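Local atomic coordinates of NBS-LRR class disease resistance protein (Oryza sativa subsp. japonica, PDB entry 6FU9), a protein that probably senses a pathogen effector, serving as a heavy-metal-associated-like domain of a rice intracellular immune receptor. Residues A[24-37]-A[49-63]. Sequence-based numbering, arbitrary orientation.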
loop_
_atom_site.group_PDB
_atom_site.type_symbol
_atom_site.label_atom_id
_atom_site.label_comp_id
_atom_site.label_asym_id
_atom_site.label_seq_id
_atom_site.Cartn_x
_atom_site.Cartn_y
_atom_site.Cartn_z
ATOM N N ALA A 24 -15.783 -3.785 -4.653
ATOM C CA ALA A 24 -14.898 -2.921 -3.919
ATOM C C ALA A 24 -14.490 -1.776 -4.814
ATOM O O ALA A 24 -14.545 -0.607 -4.367
ATOM C CB ALA A 24 -13.705 -3.698 -3.456
ATOM N N MET A 25 -14.114 -2.032 -6.068
ATOM C CA MET A 25 -13.649 -0.930 -6.884
ATOM C C MET A 25 -14.812 0.037 -7.174
ATOM O O MET A 25 -14.612 1.257 -7.177
ATOM C CB MET A 25 -12.801 -1.371 -8.120
ATOM C CG MET A 25 -11.182 -1.628 -7.951
ATOM S SD MET A 25 -10.570 -2.120 -9.494
ATOM C CE MET A 25 -11.542 -3.583 -9.901
ATOM N N SER A 26 -16.019 -0.471 -7.398
ATOM C CA SER A 26 -17.157 0.366 -7.663
ATOM C C SER A 26 -17.528 1.247 -6.451
ATOM O O SER A 26 -17.818 2.436 -6.592
ATOM C CB SER A 26 -18.333 -0.511 -8.073
ATOM O OG SER A 26 -19.371 0.324 -8.466
ATOM N N LEU A 27 -17.556 0.631 -5.291
ATOM C CA LEU A 27 -17.854 1.360 -4.049
ATOM C C LEU A 27 -16.829 2.458 -3.804
ATOM O O LEU A 27 -17.201 3.602 -3.543
ATOM C CB LEU A 27 -17.897 0.394 -2.880
ATOM C CG LEU A 27 -18.289 0.927 -1.513
ATOM C CD1 LEU A 27 -18.709 -0.304 -0.687
ATOM C CD2 LEU A 27 -17.175 1.620 -0.842
ATOM N N VAL A 28 -15.571 2.138 -3.955
ATOM C CA VAL A 28 -14.541 3.139 -3.740
ATOM C C VAL A 28 -14.616 4.227 -4.749
ATOM O O VAL A 28 -14.537 5.438 -4.401
ATOM C CB VAL A 28 -13.149 2.471 -3.690
ATOM C CG1 VAL A 28 -12.055 3.528 -3.536
ATOM C CG2 VAL A 28 -13.028 1.492 -2.578
ATOM N N ALA A 29 -14.785 3.913 -6.019
ATOM C CA ALA A 29 -14.867 4.921 -7.051
ATOM C C ALA A 29 -16.060 5.876 -6.885
ATOM O O ALA A 29 -16.018 6.995 -7.381
ATOM C CB ALA A 29 -14.832 4.263 -8.421
ATOM N N SER A 30 -17.089 5.403 -6.224
ATOM C CA SER A 30 -18.243 6.263 -5.978
ATOM C C SER A 30 -18.145 7.113 -4.714
ATOM O O SER A 30 -19.044 7.860 -4.428
ATOM C CB SER A 30 -19.567 5.491 -5.973
ATOM O OG SER A 30 -20.116 5.517 -7.291
ATOM N N THR A 31 -17.017 7.025 -4.001
ATOM C CA THR A 31 -16.816 7.739 -2.755
ATOM C C THR A 31 -16.269 9.132 -3.042
ATOM O O THR A 31 -15.333 9.300 -3.783
ATOM C CB THR A 31 -15.880 6.917 -1.873
ATOM O OG1 THR A 31 -16.476 5.641 -1.586
ATOM C CG2 THR A 31 -15.606 7.589 -0.570
ATOM N N VAL A 32 -16.836 10.155 -2.354
ATOM C CA VAL A 32 -16.371 11.500 -2.535
ATOM C C VAL A 32 -14.875 11.581 -2.245
ATOM O O VAL A 32 -14.374 11.003 -1.266
ATOM C CB VAL A 32 -17.167 12.448 -1.625
ATOM C CG1 VAL A 32 -16.455 13.801 -1.476
ATOM C CG2 VAL A 32 -18.577 12.596 -2.138
ATOM N N GLY A 33 -14.169 12.292 -3.115
ATOM C CA GLY A 33 -12.743 12.534 -2.954
ATOM C C GLY A 33 -11.858 11.563 -3.721
ATOM O O GLY A 33 -10.645 11.826 -3.824
ATOM N N VAL A 34 -12.405 10.401 -4.207
ATOM C CA VAL A 34 -11.555 9.404 -4.790
ATOM C C VAL A 34 -11.231 9.772 -6.252
ATOM O O VAL A 34 -12.147 9.934 -7.056
ATOM C CB VAL A 34 -12.199 7.999 -4.684
ATOM C CG1 VAL A 34 -11.384 6.997 -5.463
ATOM C CG2 VAL A 34 -12.278 7.594 -3.227
ATOM N N HIS A 35 -9.940 9.830 -6.573
ATOM C CA HIS A 35 -9.503 10.020 -7.940
ATOM C C HIS A 35 -9.236 8.721 -8.670
ATOM O O HIS A 35 -9.498 8.660 -9.880
ATOM C CB HIS A 35 -8.243 10.858 -7.964
ATOM C CG HIS A 35 -8.486 12.260 -7.545
ATOM N ND1 HIS A 35 -7.557 13.241 -7.750
ATOM C CD2 HIS A 35 -9.514 12.828 -6.893
ATOM C CE1 HIS A 35 -8.011 14.371 -7.232
ATOM N NE2 HIS A 35 -9.213 14.151 -6.736
ATOM N N SER A 36 -8.696 7.732 -8.000
ATOM C CA SER A 36 -8.392 6.436 -8.622
ATOM C C SER A 36 -8.294 5.377 -7.586
ATOM O O SER A 36 -7.968 5.642 -6.402
ATOM C CB SER A 36 -7.208 6.549 -9.508
ATOM O OG SER A 36 -6.092 6.928 -8.819
ATOM N N VAL A 37 -8.545 4.127 -7.999
ATOM C CA VAL A 37 -8.492 3.008 -7.133
ATOM C C VAL A 37 -7.985 1.795 -7.969
ATOM O O VAL A 37 -8.372 1.649 -9.128
ATOM C CB VAL A 37 -9.831 2.719 -6.439
ATOM C CG1 VAL A 37 -10.998 2.599 -7.428
ATOM C CG2 VAL A 37 -9.762 1.464 -5.556
ATOM N N VAL A 49 -6.064 3.375 -2.876
ATOM C CA VAL A 49 -6.949 4.483 -3.112
ATOM C C VAL A 49 -6.207 5.793 -3.125
ATOM O O VAL A 49 -5.446 6.055 -2.174
ATOM C CB VAL A 49 -8.066 4.514 -2.081
ATOM C CG1 VAL A 49 -9.113 5.534 -2.457
ATOM C CG2 VAL A 49 -8.658 3.123 -1.839
ATOM N N VAL A 50 -6.375 6.609 -4.125
ATOM C CA VAL A 50 -5.746 7.932 -4.205
ATOM C C VAL A 50 -6.799 8.956 -4.390
ATOM O O VAL A 50 -7.732 8.815 -5.160
ATOM C CB VAL A 50 -4.724 7.966 -5.362
ATOM C CG1 VAL A 50 -4.218 9.317 -5.668
ATOM C CG2 VAL A 50 -3.556 6.993 -5.044
ATOM N N GLY A 51 -6.656 10.102 -3.712
ATOM C CA GLY A 51 -7.591 11.183 -3.903
ATOM C C GLY A 51 -7.347 12.362 -2.983
ATOM O O GLY A 51 -6.220 12.576 -2.544
ATOM N N ASP A 52 -8.380 13.158 -2.778
ATOM C CA ASP A 52 -8.256 14.399 -2.030
ATOM C C ASP A 52 -9.525 14.621 -1.237
ATOM O O ASP A 52 -10.583 14.760 -1.773
ATOM C CB ASP A 52 -7.937 15.560 -3.004
ATOM C CG ASP A 52 -7.856 16.947 -2.315
ATOM O OD1 ASP A 52 -7.529 17.029 -1.107
ATOM O OD2 ASP A 52 -8.050 17.954 -3.033
ATOM N N GLY A 53 -9.406 14.636 0.085
ATOM C CA GLY A 53 -10.594 14.817 0.911
ATOM C C GLY A 53 -11.484 13.577 1.041
ATOM O O GLY A 53 -12.684 13.702 1.129
ATOM N N ILE A 54 -10.858 12.412 1.100
ATOM C CA ILE A 54 -11.567 11.167 1.316
ATOM C C ILE A 54 -11.867 11.011 2.810
ATOM O O ILE A 54 -10.960 11.111 3.614
ATOM C CB ILE A 54 -10.715 9.985 0.833
ATOM C CG1 ILE A 54 -10.378 10.128 -0.674
ATOM C CG2 ILE A 54 -11.429 8.669 1.110
ATOM C CD1 ILE A 54 -9.245 9.218 -1.084
ATOM N N ASP A 55 -13.118 10.724 3.125
ATOM C CA ASP A 55 -13.496 10.344 4.492
ATOM C C ASP A 55 -13.206 8.839 4.665
ATOM O O ASP A 55 -14.037 7.970 4.354
ATOM C CB ASP A 55 -14.952 10.677 4.697
ATOM C CG ASP A 55 -15.465 10.311 6.097
ATOM O OD1 ASP A 55 -14.771 9.650 6.849
ATOM O OD2 ASP A 55 -16.617 10.608 6.371
ATOM N N SER A 56 -12.006 8.552 5.119
ATOM C CA SER A 56 -11.593 7.170 5.213
ATOM C C SER A 56 -12.343 6.438 6.308
ATOM O O SER A 56 -12.449 5.225 6.230
ATOM C CB SER A 56 -10.066 7.038 5.355
ATOM O OG SER A 56 -9.684 7.552 6.564
ATOM N N ILE A 57 -12.818 7.135 7.327
ATOM C CA ILE A 57 -13.697 6.608 8.363
ATOM C C ILE A 57 -14.900 5.963 7.800
ATOM O O ILE A 57 -15.194 4.798 8.081
ATOM C CB ILE A 57 -14.164 7.758 9.396
ATOM C CG1 ILE A 57 -12.956 8.314 10.123
ATOM C CG2 ILE A 57 -15.196 7.253 10.430
ATOM C CD1 ILE A 57 -11.952 7.245 10.549
ATOM N N ASN A 58 -15.650 6.741 7.048
ATOM C CA ASN A 58 -16.876 6.235 6.449
ATOM C C ASN A 58 -16.527 5.179 5.386
ATOM O O ASN A 58 -17.274 4.226 5.240
ATOM C CB ASN A 58 -17.745 7.385 5.881
ATOM C CG ASN A 58 -18.827 7.873 6.863
ATOM O OD1 ASN A 58 -18.975 9.084 7.127
ATOM N ND2 ASN A 58 -19.621 6.951 7.352
ATOM N N LEU A 59 -15.445 5.377 4.659
ATOM C CA LEU A 59 -15.126 4.424 3.590
ATOM C C LEU A 59 -14.820 3.028 4.129
ATOM O O LEU A 59 -15.346 2.017 3.609
ATOM C CB LEU A 59 -13.940 4.944 2.789
ATOM C CG LEU A 59 -13.479 4.011 1.664
ATOM C CD1 LEU A 59 -14.601 3.592 0.734
ATOM C CD2 LEU A 59 -12.346 4.677 0.904
ATOM N N VAL A 60 -14.039 2.916 5.203
ATOM C CA VAL A 60 -13.801 1.624 5.764
ATOM C C VAL A 60 -15.062 0.941 6.287
ATOM O O VAL A 60 -15.231 -0.268 6.144
ATOM C CB VAL A 60 -12.650 1.618 6.742
ATOM C CG1 VAL A 60 -13.076 2.207 8.099
ATOM C CG2 VAL A 60 -12.092 0.224 6.923
ATOM N N SER A 61 -15.961 1.714 6.881
ATOM C CA SER A 61 -17.223 1.194 7.338
ATOM C C SER A 61 -18.045 0.622 6.186
ATOM O O SER A 61 -18.626 -0.497 6.276
ATOM C CB SER A 61 -17.980 2.316 8.112
ATOM O OG SER A 61 -19.257 1.893 8.427
ATOM N N ALA A 62 -18.101 1.369 5.089
ATOM C CA ALA A 62 -18.874 0.935 3.936
ATOM C C ALA A 62 -18.269 -0.347 3.365
ATOM O O ALA A 62 -19.007 -1.293 3.031
ATOM C CB ALA A 62 -18.917 2.040 2.883
ATOM N N LEU A 63 -16.946 -0.410 3.294
ATOM C CA LEU A 63 -16.288 -1.640 2.790
ATOM C C LEU A 63 -16.582 -2.815 3.659
ATOM O O LEU A 63 -16.838 -3.955 3.136
ATOM C CB LEU A 63 -14.763 -1.405 2.669
ATOM C CG LEU A 63 -14.345 -0.500 1.532
ATOM C CD1 LEU A 63 -12.919 -0.021 1.705
ATOM C CD2 LEU A 63 -14.501 -1.148 0.187
HETATM O O HOH W 1 -15.281 10.594 1.260
#
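His-35 lies flat over the backbone of Gly-51 where strands 34-40 and 46-51 pair antiparallel. Its CB sits 3.5 Å from Val-50 O; CG and CD2 pass over Gly-51 CA, which rests 3.8 Å above the ring plane, toward the rim, in a CH-pi contact; at the tip, NE2 comes alongside Asp-52 CB. With CG anti to its own carbonyl carbon (chi1 -68°), the ring runs along the neighbouring strand, its plane 79° from the Asp-52 carboxylate. Beneath it is a classic beta bulge: Val-50 O accepts from both His-35 N (2.8 Å, in the carbonyl plane) and Ser-36 N (3.2 Å). Ser-36 O takes Val-50 N in return, almost straight at 174°. Gly-33 O receives Asp-52 N and also lies 3.1 Å from Gly-51 CA, an approach that requires the missing side chain. Water 1 bridges Val-32 O and Asp-55 N. On the helix side, Leu-27 and Leu-59 lie alongside in opposite senses, Leu-27 CD2 3.6 Å from Leu-59 CD1, while Leu-27 CD2 also meets Leu-63 CD2 and Ala-62 CB. Val-28 and Val-49 meet tip to tip, CG1 to CG1 3.7 Å, and so tie helix 18-29 to the sheet. The two helices run roughly antiparallel on one face of the beta-alpha-beta-beta-alpha-beta, ferredoxin-like fold, with Phe-11 against Leu-59 and Leu-63. On the other face, Ser-36 OG hydrogen-bonds a polar side chain of another protein's chain. The backbone bonds appear to set the bulged edge strand from which Ser-36 meets this partner, while aliphatic side chains, chiefly leucines and valines, pack the helices.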